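Long-range contacts in orotidine 5'-phosphate decarboxylase (Pyrococcus horikoshii, PDB 2CZD), which probably catalyses the decarboxylation of orotidine 5'-monophosphate to UMP, the last step of de novo UMP synthesis, and works as a homodimer: residues B[132-137]-B[156-161]; B[84-89]-B[102-107]; B[10-15]-B[43-48]; B[23-28]-B[50-55]; B[144-149]-B[175-180]. All coordinates share one frame; numbering follows the deposited sequence.

Contact 1: residues B[132-137]-B[156-161]; sequences EPFGVI and GIKILA
Over one face of the F134 ring lies the aliphatic part of K158: CG of K158 stands 4.2 Å from the ring centroid, 18° off the normal and shifted toward the rim, a CH-pi contact. The bend of the lysine at chi2 (-66°) then carries its ammonium end away, so a long, flexible residue can cover a ring here without burying its charge. Elsewhere the F134 ring meets that of Y81. Backbone bonds run beneath this pair in ladder fashion: K158 N to F134 O at 2.9 Å, V136 N to K158 O at 2.9 Å, and L160 N to V136 O at 3.0 Å, the last the straightest at 166°. They join strands 135-137 and 158-161, parallel neighbours of the TIM barrel linked by helix 144-150 in a beta-alpha-beta crossover. A side chain at G135 would collide with K158 O and be tight against L160 CD1, consistent with the glycine. I157 CG2 packs 3.6 Å from G135 CA. The branched I157 also sends CD1 to P133 CD, 4.0 Å away, an apolar contact just before the two strands begin. Just outside the ladder, one water donates to both F134 O and G156 O, the latter at 2.7 Å.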
# COMPACT_ATOMS: atom_id res chain seq x y z
N GLU B 132 -11.50 9.46 14.51
CA GLU B 132 -10.91 10.77 14.75
C GLU B 132 -9.40 10.84 14.44
O GLU B 132 -8.57 11.05 15.32
CB GLU B 132 -11.19 11.27 16.18
CG GLU B 132 -12.67 11.40 16.47
CD GLU B 132 -12.97 11.82 17.92
OE1 GLU B 132 -14.17 11.96 18.24
OE2 GLU B 132 -12.03 11.98 18.73
N PRO B 133 -9.03 10.59 13.17
CA PRO B 133 -7.63 10.66 12.75
C PRO B 133 -7.23 12.14 12.74
O PRO B 133 -8.08 13.02 12.92
CB PRO B 133 -7.67 10.11 11.32
CG PRO B 133 -9.01 10.63 10.83
CD PRO B 133 -9.92 10.33 12.02
N PHE B 134 -5.95 12.41 12.52
CA PHE B 134 -5.52 13.81 12.41
C PHE B 134 -6.27 14.48 11.26
O PHE B 134 -6.69 15.63 11.36
CB PHE B 134 -4.01 13.87 12.14
CG PHE B 134 -3.52 15.27 11.79
CD1 PHE B 134 -3.27 15.63 10.47
CD2 PHE B 134 -3.29 16.21 12.79
CE1 PHE B 134 -2.81 16.90 10.13
CE2 PHE B 134 -2.83 17.48 12.47
CZ PHE B 134 -2.59 17.83 11.13
N GLY B 135 -6.41 13.76 10.15
CA GLY B 135 -7.11 14.33 9.01
C GLY B 135 -7.51 13.33 7.96
O GLY B 135 -7.33 12.13 8.12
N VAL B 136 -8.11 13.86 6.89
CA VAL B 136 -8.52 13.07 5.73
C VAL B 136 -8.15 13.87 4.51
O VAL B 136 -7.90 15.08 4.59
CB VAL B 136 -10.05 12.77 5.68
CG1 VAL B 136 -10.47 11.99 6.92
CG2 VAL B 136 -10.85 14.05 5.52
N ILE B 137 -8.10 13.20 3.36
CA ILE B 137 -7.78 13.88 2.11
C ILE B 137 -9.05 14.17 1.31
O ILE B 137 -9.96 13.34 1.24
CB ILE B 137 -6.80 13.02 1.28
CG1 ILE B 137 -5.44 12.99 1.99
CG2 ILE B 137 -6.70 13.57 -0.14
CD1 ILE B 137 -4.41 12.15 1.29
N GLY B 156 -12.46 19.16 14.20
CA GLY B 156 -11.31 18.64 14.89
C GLY B 156 -10.51 17.78 13.94
O GLY B 156 -9.32 17.61 14.14
N ILE B 157 -11.18 17.21 12.92
CA ILE B 157 -10.43 16.42 11.94
C ILE B 157 -10.12 17.36 10.78
O ILE B 157 -11.02 17.98 10.23
CB ILE B 157 -11.26 15.22 11.41
CG1 ILE B 157 -11.69 14.34 12.60
CG2 ILE B 157 -10.41 14.39 10.41
CD1 ILE B 157 -12.65 13.21 12.23
N LYS B 158 -8.83 17.44 10.44
CA LYS B 158 -8.37 18.33 9.37
C LYS B 158 -8.60 17.75 7.98
O LYS B 158 -8.83 16.55 7.79
CB LYS B 158 -6.87 18.60 9.50
CG LYS B 158 -6.38 19.05 10.88
CD LYS B 158 -6.93 20.40 11.25
CE LYS B 158 -6.37 20.85 12.61
NZ LYS B 158 -6.90 22.17 13.07
N ILE B 159 -8.58 18.65 6.99
CA ILE B 159 -8.71 18.26 5.61
C ILE B 159 -7.46 18.73 4.85
O ILE B 159 -7.05 19.89 4.97
CB ILE B 159 -9.95 18.88 4.96
CG1 ILE B 159 -11.20 18.21 5.55
CG2 ILE B 159 -9.94 18.67 3.45
CD1 ILE B 159 -12.52 18.81 5.02
N LEU B 160 -6.85 17.81 4.11
CA LEU B 160 -5.68 18.13 3.30
C LEU B 160 -6.17 18.01 1.86
O LEU B 160 -6.75 16.99 1.49
CB LEU B 160 -4.54 17.13 3.56
CG LEU B 160 -3.92 17.20 4.96
CD1 LEU B 160 -4.74 16.35 5.93
CD2 LEU B 160 -2.48 16.68 4.94
N ALA B 161 -5.93 19.03 1.04
CA ALA B 161 -6.45 19.03 -0.33
C ALA B 161 -5.43 19.15 -1.46
O ALA B 161 -4.78 20.20 -1.62
CB ALA B 161 -7.49 20.15 -0.49
O HOH W 1 -8.84 14.50 15.22
O HOH W 2 -6.69 16.98 13.80

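Contact 2: residues B[84-89]-B[102-107]; sequences VHTFVG and IIMVVE
T86 and V105 meet through a hydroxyl: T86 OG1 donates to V105 O at 2.8 Å, coming from above the carbonyl plane, 49° out of it. With chi1 at -57° the hydroxyl sits beside its own backbone N, and the methyl CG2 takes the place anti to that N. Threonine suits the spot because it pairs a donor with a methyl: M104 CE lies 3.8 Å from T86 CG2, the two side chains crossing at about a right angle. A turn at chi3 (64°) folds the end of the otherwise extended methionine back to this threonine, while its CG packs 4.0 Å from V84 CG2. V84, beta-branched, fills the same side of the sheet and also touches I102 CD1.

On the other side, V105 CG2 lies over one face of the H85 imidazole, toward the rim, and V105 CB is 3.7 Å from H85 ND1. A water in the ring plane meets H85 ND1 at 2.8 Å, accepts from T86 N and donates to V105 O, so that carbonyl receives both the threonine hydroxyl and the water. The other ring nitrogen, H85 NE2, bonds to A61 O of the second subunit.

V84 N to I103 O and V105 N to V84 O hold the strands in parallel register. Strands 81-85 and 101-105 are adjacent in the TIM barrel, joined by helix 90-97, whose V93 and V96 cover I102; helix 121-131 packs on T86 through F124 and V127.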
# COMPACT_ATOMS: atom_id res chain seq x y z
N VAL B 84 -3.38 6.22 5.61
CA VAL B 84 -3.89 4.85 5.59
C VAL B 84 -5.26 4.80 4.95
O VAL B 84 -6.04 5.77 5.03
CB VAL B 84 -4.02 4.30 7.04
CG1 VAL B 84 -2.67 4.33 7.72
CG2 VAL B 84 -5.04 5.14 7.81
N HIS B 85 -5.56 3.70 4.28
CA HIS B 85 -6.89 3.53 3.68
C HIS B 85 -7.89 3.17 4.77
O HIS B 85 -7.52 2.65 5.82
CB HIS B 85 -6.90 2.39 2.66
CG HIS B 85 -6.65 2.82 1.25
ND1 HIS B 85 -7.55 3.56 0.52
CD2 HIS B 85 -5.59 2.60 0.43
CE1 HIS B 85 -7.07 3.78 -0.69
NE2 HIS B 85 -5.87 3.20 -0.77
N THR B 86 -9.16 3.46 4.48
CA THR B 86 -10.27 3.14 5.36
C THR B 86 -10.89 1.80 4.95
O THR B 86 -11.41 1.06 5.79
CB THR B 86 -11.39 4.21 5.24
OG1 THR B 86 -10.82 5.49 5.54
CG2 THR B 86 -12.51 3.96 6.23
N PHE B 87 -10.83 1.50 3.64
CA PHE B 87 -11.47 0.31 3.02
C PHE B 87 -11.17 -1.04 3.65
O PHE B 87 -12.04 -1.90 3.71
CB PHE B 87 -11.07 0.26 1.52
CG PHE B 87 -12.18 -0.14 0.56
CD1 PHE B 87 -12.78 -1.39 0.63
CD2 PHE B 87 -12.56 0.72 -0.47
CE1 PHE B 87 -13.77 -1.77 -0.31
CE2 PHE B 87 -13.56 0.33 -1.42
CZ PHE B 87 -14.15 -0.91 -1.32
N VAL B 88 -9.95 -1.22 4.13
CA VAL B 88 -9.52 -2.50 4.67
C VAL B 88 -10.05 -2.80 6.07
O VAL B 88 -9.95 -3.93 6.53
CB VAL B 88 -7.96 -2.59 4.57
CG1 VAL B 88 -7.43 -3.92 5.08
CG2 VAL B 88 -7.57 -2.45 3.09
N GLY B 89 -10.63 -1.81 6.73
CA GLY B 89 -11.19 -2.09 8.04
C GLY B 89 -10.61 -1.24 9.16
O GLY B 89 -9.50 -0.73 9.06
N ILE B 102 -2.40 9.56 12.12
CA ILE B 102 -2.80 9.09 10.82
C ILE B 102 -3.69 10.05 10.07
O ILE B 102 -4.32 10.93 10.65
CB ILE B 102 -3.58 7.74 10.93
CG1 ILE B 102 -4.82 7.91 11.81
CG2 ILE B 102 -2.65 6.65 11.50
CD1 ILE B 102 -5.86 6.76 11.67
N ILE B 103 -3.72 9.86 8.76
CA ILE B 103 -4.57 10.63 7.85
C ILE B 103 -5.29 9.54 7.07
O ILE B 103 -4.64 8.65 6.52
CB ILE B 103 -3.73 11.51 6.90
CG1 ILE B 103 -3.10 12.65 7.70
CG2 ILE B 103 -4.62 12.04 5.73
CD1 ILE B 103 -1.96 13.36 6.97
N MET B 104 -6.62 9.59 7.00
CA MET B 104 -7.39 8.54 6.33
C MET B 104 -7.88 8.88 4.94
O MET B 104 -8.26 10.00 4.66
CB MET B 104 -8.60 8.15 7.21
CG MET B 104 -8.18 7.51 8.52
SD MET B 104 -9.58 7.27 9.67
CE MET B 104 -10.62 6.08 8.75
N VAL B 105 -7.90 7.87 4.06
CA VAL B 105 -8.38 8.05 2.70
C VAL B 105 -9.87 7.75 2.69
O VAL B 105 -10.29 6.62 3.01
CB VAL B 105 -7.72 7.06 1.71
CG1 VAL B 105 -8.37 7.19 0.32
CG2 VAL B 105 -6.21 7.30 1.64
N VAL B 106 -10.66 8.75 2.31
CA VAL B 106 -12.10 8.57 2.23
C VAL B 106 -12.65 8.78 0.83
O VAL B 106 -13.79 8.44 0.54
CB VAL B 106 -12.84 9.52 3.21
CG1 VAL B 106 -12.32 9.31 4.62
CG2 VAL B 106 -12.69 10.99 2.78
N GLU B 107 -11.82 9.33 -0.05
CA GLU B 107 -12.23 9.60 -1.43
C GLU B 107 -10.95 9.74 -2.25
O GLU B 107 -9.95 10.26 -1.75
CB GLU B 107 -13.03 10.91 -1.47
CG GLU B 107 -13.60 11.23 -2.84
CD GLU B 107 -14.50 12.45 -2.83
OE1 GLU B 107 -15.44 12.49 -2.01
OE2 GLU B 107 -14.28 13.36 -3.64
O HOH W 3 -10.04 3.85 1.79

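Contact 3: residues B[10-15]-B[43-48]; sequences EGERAI and IRRLKE
I15 and L46 mark the closest backbone approach, 6.2 Å between their CA atoms, where the short axes of helices 11-15 and 43-48 pass 10.7 Å apart at 30°, running in roughly the same direction. Between them the contact is apolar: I15 CG1 lies 3.9 Å from L46 CD2, the two side chains meeting at a slant. Isoleucine and leucine suit this buried strip because their branches fill the space between the helices without needing polar partners.

Toward the surface the character changes. R45 NH2 forms a salt bridge with E12 OE2. The two atoms are modelled only 2.5 Å apart and the bond is bent, which makes its exact geometry doubtful, though the pairing of charges is clear. It uses one carboxylate oxygen. The carboxylate comes to the edge of the guanidinium, and the two planes are 21° apart. Both chains bend, the glutamate at chi2 and the arginine at chi3 (55°), which brings its guanidinium over the groove between the helices. There I15 CD1 approaches the guanidinium obliquely, while the charged group reaches the exposed E12. A leucine in place of R45 would probably leave the carboxylate of E12 without its charged mate and uncover the end of I15.

Beneath the pair, L46 also touches I54 of strand 53-60. In this pair an apolar seam lies inside and the salt bridge outside; helices packed side by side round the strands in this way form the outer layer of a TIM barrel.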
# COMPACT_ATOMS: atom_id res chain seq x y z
N GLU B 10 15.57 11.93 -6.28
CA GLU B 10 17.00 12.08 -6.21
C GLU B 10 17.23 12.62 -4.80
O GLU B 10 17.11 13.82 -4.56
CB GLU B 10 17.49 13.08 -7.25
CG GLU B 10 18.98 13.11 -7.39
CD GLU B 10 19.43 13.83 -8.65
OE1 GLU B 10 18.74 13.69 -9.68
OE2 GLU B 10 20.47 14.51 -8.61
N GLY B 11 17.53 11.72 -3.88
CA GLY B 11 17.75 12.08 -2.49
C GLY B 11 18.39 13.41 -2.16
O GLY B 11 17.81 14.23 -1.43
N GLU B 12 19.60 13.64 -2.67
CA GLU B 12 20.29 14.89 -2.39
C GLU B 12 19.51 16.12 -2.87
O GLU B 12 19.43 17.11 -2.16
CB GLU B 12 21.68 14.89 -3.04
CG GLU B 12 22.63 13.86 -2.46
CD GLU B 12 22.83 14.02 -0.96
OE1 GLU B 12 23.17 15.14 -0.51
OE2 GLU B 12 22.66 13.02 -0.23
N ARG B 13 18.93 16.04 -4.06
CA ARG B 13 18.17 17.16 -4.59
C ARG B 13 16.91 17.40 -3.76
O ARG B 13 16.55 18.54 -3.45
CB ARG B 13 17.79 16.91 -6.04
CG ARG B 13 17.26 18.15 -6.74
CD ARG B 13 17.34 18.00 -8.26
NE ARG B 13 16.18 17.31 -8.82
CZ ARG B 13 15.01 17.88 -9.07
NH1 ARG B 13 14.01 17.17 -9.58
NH2 ARG B 13 14.84 19.18 -8.82
N ALA B 14 16.23 16.31 -3.40
CA ALA B 14 15.01 16.43 -2.60
C ALA B 14 15.27 17.19 -1.29
O ALA B 14 14.49 18.06 -0.90
CB ALA B 14 14.44 15.06 -2.30
N ILE B 15 16.37 16.85 -0.62
CA ILE B 15 16.72 17.48 0.65
C ILE B 15 17.03 18.96 0.44
O ILE B 15 16.61 19.80 1.24
CB ILE B 15 17.93 16.76 1.29
CG1 ILE B 15 17.50 15.34 1.71
CG2 ILE B 15 18.44 17.53 2.48
CD1 ILE B 15 18.64 14.50 2.24
N ILE B 43 13.67 9.44 5.22
CA ILE B 43 12.77 10.13 6.13
C ILE B 43 13.54 10.74 7.31
O ILE B 43 13.29 11.87 7.70
CB ILE B 43 11.68 9.17 6.67
CG1 ILE B 43 10.73 8.79 5.53
CG2 ILE B 43 10.89 9.83 7.78
CD1 ILE B 43 9.77 7.66 5.90
N ARG B 44 14.49 9.99 7.86
CA ARG B 44 15.26 10.51 8.99
C ARG B 44 16.18 11.62 8.51
O ARG B 44 16.37 12.62 9.21
CB ARG B 44 16.08 9.42 9.68
CG ARG B 44 16.93 9.94 10.86
CD ARG B 44 16.09 10.51 12.04
NE ARG B 44 15.33 9.48 12.76
CZ ARG B 44 14.35 9.74 13.61
NH1 ARG B 44 13.99 11.00 13.86
NH2 ARG B 44 13.70 8.75 14.21
N ARG B 45 16.75 11.45 7.32
CA ARG B 45 17.64 12.48 6.78
C ARG B 45 16.85 13.78 6.64
O ARG B 45 17.32 14.85 7.05
CB ARG B 45 18.18 12.07 5.41
CG ARG B 45 19.03 10.81 5.41
CD ARG B 45 19.33 10.38 3.98
NE ARG B 45 19.95 11.46 3.23
CZ ARG B 45 20.26 11.41 1.93
NH1 ARG B 45 20.00 10.32 1.23
NH2 ARG B 45 20.84 12.46 1.36
N LEU B 46 15.64 13.68 6.08
CA LEU B 46 14.80 14.85 5.90
C LEU B 46 14.44 15.46 7.26
O LEU B 46 14.50 16.68 7.43
CB LEU B 46 13.51 14.48 5.14
CG LEU B 46 13.60 14.27 3.62
CD1 LEU B 46 12.34 13.56 3.10
CD2 LEU B 46 13.80 15.61 2.91
N LYS B 47 14.10 14.63 8.24
CA LYS B 47 13.75 15.15 9.55
C LYS B 47 14.94 15.88 10.19
O LYS B 47 14.78 16.96 10.74
CB LYS B 47 13.28 14.02 10.48
CG LYS B 47 12.92 14.47 11.89
CD LYS B 47 11.89 15.62 11.88
CE LYS B 47 10.53 15.20 11.29
NZ LYS B 47 9.81 14.26 12.20
N GLU B 48 16.12 15.28 10.10
CA GLU B 48 17.31 15.89 10.69
C GLU B 48 17.74 17.16 9.96
O GLU B 48 18.16 18.14 10.59
CB GLU B 48 18.46 14.88 10.70
CG GLU B 48 18.24 13.69 11.64
CD GLU B 48 18.32 14.08 13.11
OE1 GLU B 48 19.25 14.84 13.48
OE2 GLU B 48 17.46 13.63 13.89

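Contact 4: residues B[23-28]-B[50-55]; sequences DYISMI and TGVEII
M27 and I55 pack through sulfur, with M27 SD 3.5 Å from I55 CD1, where strands 27-31 and 53-60 run parallel as neighbours in the TIM barrel. The methionine reaches this far because its chain stays extended beyond CG (chi2 -170°), and its flexible thioether fits between the I55 branch and the carboxylate of E53, whose OE2 lies 3.5 Å from M27 CE. An alanine here would probably open a gap beside I55 CD1 and leave the E53 carboxylate without the methyl that packs beside OE2. On the other side of the sheet I28 crosses V52 at about a right angle, I28 CG1 to V52 CG1 being 3.8 Å; beta-branched apolar residues suit this buried seam.

The strands are fixed by I28 N to E53 O and by I55 N to I28 O at 2.8 Å. Farther out, Y81 OH bonds E53 OE2, steadying the acid beside M27, and one water bridges S26 O to E53 N. A second water gives its protons to S26 O and E53 OE2. T50, which closes the preceding helix, makes an ST turn: its OG1, also bonded to L46 O, accepts from V52 N at 3.0 Å.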
# COMPACT_ATOMS: atom_id res chain seq x y z
N ASP B 23 10.65 27.67 4.90
CA ASP B 23 9.96 28.84 5.43
C ASP B 23 8.50 28.96 5.04
O ASP B 23 7.69 29.55 5.77
CB ASP B 23 10.70 30.12 5.02
CG ASP B 23 12.05 30.29 5.73
OD1 ASP B 23 12.79 31.23 5.39
OD2 ASP B 23 12.37 29.49 6.64
N TYR B 24 8.14 28.39 3.89
CA TYR B 24 6.78 28.51 3.42
C TYR B 24 5.93 27.25 3.37
O TYR B 24 4.87 27.27 2.76
CB TYR B 24 6.77 29.16 2.03
CG TYR B 24 7.44 30.51 2.03
CD1 TYR B 24 8.73 30.66 1.56
CD2 TYR B 24 6.79 31.63 2.54
CE1 TYR B 24 9.37 31.90 1.59
CE2 TYR B 24 7.42 32.87 2.58
CZ TYR B 24 8.71 33.00 2.10
OH TYR B 24 9.35 34.23 2.14
N ILE B 25 6.37 26.17 4.02
CA ILE B 25 5.60 24.93 4.03
C ILE B 25 5.44 24.43 5.47
O ILE B 25 6.25 24.74 6.34
CB ILE B 25 6.27 23.83 3.17
CG1 ILE B 25 7.65 23.49 3.73
CG2 ILE B 25 6.44 24.34 1.73
CD1 ILE B 25 8.22 22.19 3.15
N SER B 26 4.37 23.67 5.70
CA SER B 26 4.10 23.13 7.02
C SER B 26 4.48 21.66 7.18
O SER B 26 4.75 21.19 8.30
CB SER B 26 2.62 23.30 7.35
OG SER B 26 2.29 24.67 7.32
N MET B 27 4.50 20.93 6.06
CA MET B 27 4.87 19.52 6.09
C MET B 27 5.43 19.08 4.75
O MET B 27 5.18 19.71 3.73
CB MET B 27 3.64 18.64 6.39
CG MET B 27 2.99 18.95 7.72
SD MET B 27 1.76 17.72 8.11
CE MET B 27 0.75 18.60 9.35
N ILE B 28 6.18 17.98 4.78
CA ILE B 28 6.75 17.38 3.59
C ILE B 28 6.06 16.02 3.50
O ILE B 28 5.96 15.31 4.50
CB ILE B 28 8.25 17.14 3.73
CG1 ILE B 28 8.97 18.49 3.89
CG2 ILE B 28 8.78 16.37 2.53
CD1 ILE B 28 10.42 18.35 4.36
N THR B 50 15.81 19.25 7.90
CA THR B 50 14.83 20.34 7.81
C THR B 50 13.99 20.65 9.05
O THR B 50 13.47 21.76 9.18
CB THR B 50 13.81 20.06 6.69
OG1 THR B 50 12.86 19.09 7.15
CG2 THR B 50 14.51 19.52 5.45
N GLY B 51 13.82 19.68 9.94
CA GLY B 51 13.01 19.92 11.12
C GLY B 51 11.54 20.14 10.77
O GLY B 51 10.75 20.61 11.60
N VAL B 52 11.18 19.80 9.54
CA VAL B 52 9.80 19.95 9.06
C VAL B 52 9.06 18.63 9.26
O VAL B 52 9.64 17.56 9.07
CB VAL B 52 9.76 20.31 7.57
CG1 VAL B 52 8.32 20.41 7.10
CG2 VAL B 52 10.46 21.67 7.34
N GLU B 53 7.79 18.70 9.66
CA GLU B 53 6.99 17.48 9.88
C GLU B 53 6.85 16.69 8.59
O GLU B 53 6.78 17.25 7.51
CB GLU B 53 5.61 17.83 10.44
CG GLU B 53 5.66 18.12 11.95
CD GLU B 53 4.30 18.42 12.54
OE1 GLU B 53 4.24 18.59 13.78
OE2 GLU B 53 3.30 18.49 11.79
N ILE B 54 6.81 15.36 8.73
CA ILE B 54 6.72 14.47 7.58
C ILE B 54 5.49 13.59 7.52
O ILE B 54 5.11 12.97 8.52
CB ILE B 54 7.97 13.55 7.51
CG1 ILE B 54 9.23 14.41 7.35
CG2 ILE B 54 7.86 12.57 6.35
CD1 ILE B 54 10.52 13.62 7.51
N ILE B 55 4.85 13.59 6.36
CA ILE B 55 3.71 12.71 6.13
C ILE B 55 4.20 11.60 5.20
O ILE B 55 4.75 11.87 4.13
CB ILE B 55 2.56 13.42 5.39
CG1 ILE B 55 1.97 14.52 6.27
CG2 ILE B 55 1.44 12.39 5.05
CD1 ILE B 55 1.06 15.50 5.47
O HOH W 4 6.73 21.32 10.21
O HOH W 5 3.13 21.07 10.62

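Contact 5: residues B[144-149]-B[175-180]; sequences ERIGYI and VKAGAD
I146 of helix 144-150 packs against the C-terminal end of helix 170-177, two outer helices of the TIM barrel, and does so chiefly through one methyl. I146 CG2 lies 3.5 Å from A179 N and 3.6 Å from G178 C, pressed onto bare backbone where the chain leaves its helix. With chi1 at -66°, CG1 is set beside the backbone N and CG2 anti to it; the other branch ends at CD1, 4.3 Å from A179 CB. G178 closes the helix in a Schellman motif with positive phi, and glycine fits for two reasons: its backbone angles would jam a side chain against the preceding carbonyl, and a CB would also press on I146 CG2.

Around this tight point the contact thins toward the partly exposed A177. A177 CB stands 4.1 Å from I146 CG2, a small methyl giving modest cover, and no hydrogen bonds link the two segments. Inward, A161 of strand 158-161 meets both I146 and A179, which places the tight side toward that strand. The backbones come nearest at G147 and A177, whose CA atoms are 5.4 Å apart, and on this looser side G147 CA lies 3.7 Å from A177 O.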
# COMPACT_ATOMS: atom_id res chain seq x y z
N GLU B 144 -16.12 21.73 -4.86
CA GLU B 144 -17.27 21.09 -4.24
C GLU B 144 -16.94 19.95 -3.28
O GLU B 144 -17.57 19.85 -2.24
CB GLU B 144 -18.25 20.58 -5.31
CG GLU B 144 -19.31 19.62 -4.76
CD GLU B 144 -20.35 19.20 -5.79
OE1 GLU B 144 -19.98 18.95 -6.96
OE2 GLU B 144 -21.55 19.10 -5.42
N ARG B 145 -15.96 19.11 -3.61
CA ARG B 145 -15.62 17.98 -2.75
C ARG B 145 -15.02 18.36 -1.41
O ARG B 145 -15.19 17.64 -0.42
CB ARG B 145 -14.67 17.01 -3.46
CG ARG B 145 -15.15 16.53 -4.81
CD ARG B 145 -16.57 16.00 -4.75
NE ARG B 145 -16.71 14.89 -3.82
CZ ARG B 145 -17.88 14.39 -3.42
NH1 ARG B 145 -19.01 14.90 -3.87
NH2 ARG B 145 -17.91 13.37 -2.57
N ILE B 146 -14.31 19.48 -1.35
CA ILE B 146 -13.74 19.91 -0.07
C ILE B 146 -14.90 20.23 0.87
O ILE B 146 -14.95 19.76 2.01
CB ILE B 146 -12.84 21.15 -0.23
CG1 ILE B 146 -11.59 20.79 -1.05
CG2 ILE B 146 -12.44 21.68 1.14
CD1 ILE B 146 -10.70 22.00 -1.38
N GLY B 147 -15.85 21.03 0.38
CA GLY B 147 -17.00 21.38 1.20
C GLY B 147 -17.88 20.18 1.51
O GLY B 147 -18.38 20.04 2.63
N TYR B 148 -18.05 19.30 0.52
CA TYR B 148 -18.89 18.12 0.70
C TYR B 148 -18.37 17.30 1.87
O TYR B 148 -19.13 16.85 2.72
CB TYR B 148 -18.86 17.25 -0.56
CG TYR B 148 -19.72 16.01 -0.45
CD1 TYR B 148 -21.03 16.01 -0.91
CD2 TYR B 148 -19.23 14.85 0.12
CE1 TYR B 148 -21.83 14.87 -0.80
CE2 TYR B 148 -20.02 13.70 0.24
CZ TYR B 148 -21.33 13.73 -0.23
OH TYR B 148 -22.12 12.60 -0.14
N ILE B 149 -17.06 17.11 1.89
CA ILE B 149 -16.46 16.33 2.96
C ILE B 149 -16.52 17.09 4.29
O ILE B 149 -16.86 16.52 5.33
CB ILE B 149 -14.99 15.95 2.59
CG1 ILE B 149 -15.06 14.93 1.43
CG2 ILE B 149 -14.23 15.44 3.82
CD1 ILE B 149 -13.71 14.58 0.81
N VAL B 175 -8.97 26.77 0.77
CA VAL B 175 -8.86 26.94 2.22
C VAL B 175 -10.19 27.46 2.75
O VAL B 175 -10.70 26.96 3.77
CB VAL B 175 -7.69 27.90 2.57
CG1 VAL B 175 -7.80 28.38 3.99
CG2 VAL B 175 -6.36 27.17 2.34
N LYS B 176 -10.79 28.43 2.07
CA LYS B 176 -12.06 28.98 2.53
C LYS B 176 -13.19 27.95 2.52
O LYS B 176 -14.13 28.03 3.32
CB LYS B 176 -12.46 30.21 1.68
CG LYS B 176 -11.63 31.45 1.99
CD LYS B 176 -12.06 32.60 1.06
CE LYS B 176 -11.35 33.90 1.42
NZ LYS B 176 -11.84 35.05 0.59
N ALA B 177 -13.08 26.96 1.65
CA ALA B 177 -14.08 25.91 1.52
C ALA B 177 -13.94 24.81 2.58
O ALA B 177 -14.87 24.02 2.78
CB ALA B 177 -14.02 25.29 0.13
N GLY B 178 -12.77 24.73 3.21
CA GLY B 178 -12.58 23.71 4.24
C GLY B 178 -11.22 23.05 4.28
O GLY B 178 -10.97 22.18 5.13
N ALA B 179 -10.33 23.44 3.38
CA ALA B 179 -9.01 22.83 3.40
C ALA B 179 -8.10 23.45 4.46
O ALA B 179 -7.83 24.66 4.44
CB ALA B 179 -8.33 22.96 2.03
N ASP B 180 -7.62 22.63 5.40
CA ASP B 180 -6.65 23.12 6.38
C ASP B 180 -5.25 23.22 5.77
O ASP B 180 -4.45 24.06 6.17
CB ASP B 180 -6.60 22.21 7.60
CG ASP B 180 -7.90 22.21 8.35
OD1 ASP B 180 -8.69 21.26 8.17
OD2 ASP B 180 -8.13 23.18 9.12

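Overall arrangement
Three contacts join neighbouring strands of one barrel and two join its outer helices. Contacts 1 and 2 share the sheet directly: M104 N lies 2.9 Å from G135 O, a probable hydrogen bond. Contact 4, centred about 17 Å from contact 1, meets it inside the barrel, where I55 CD1 is 3.8 Å from L160 CD2. Contact 5 adjoins contact 1, where D180 N is 2.8 Å from I159 O, a probable hydrogen bond, and reaches contact 2 through the R145-E107 salt bridge. Contact 3 backs contact 4 through I54. Near the substrate site, the H85 side chain is about 4 Å from that of K59, the proton donor, and the I55 side chain about 4 Å from that of K29, a substrate-binding residue.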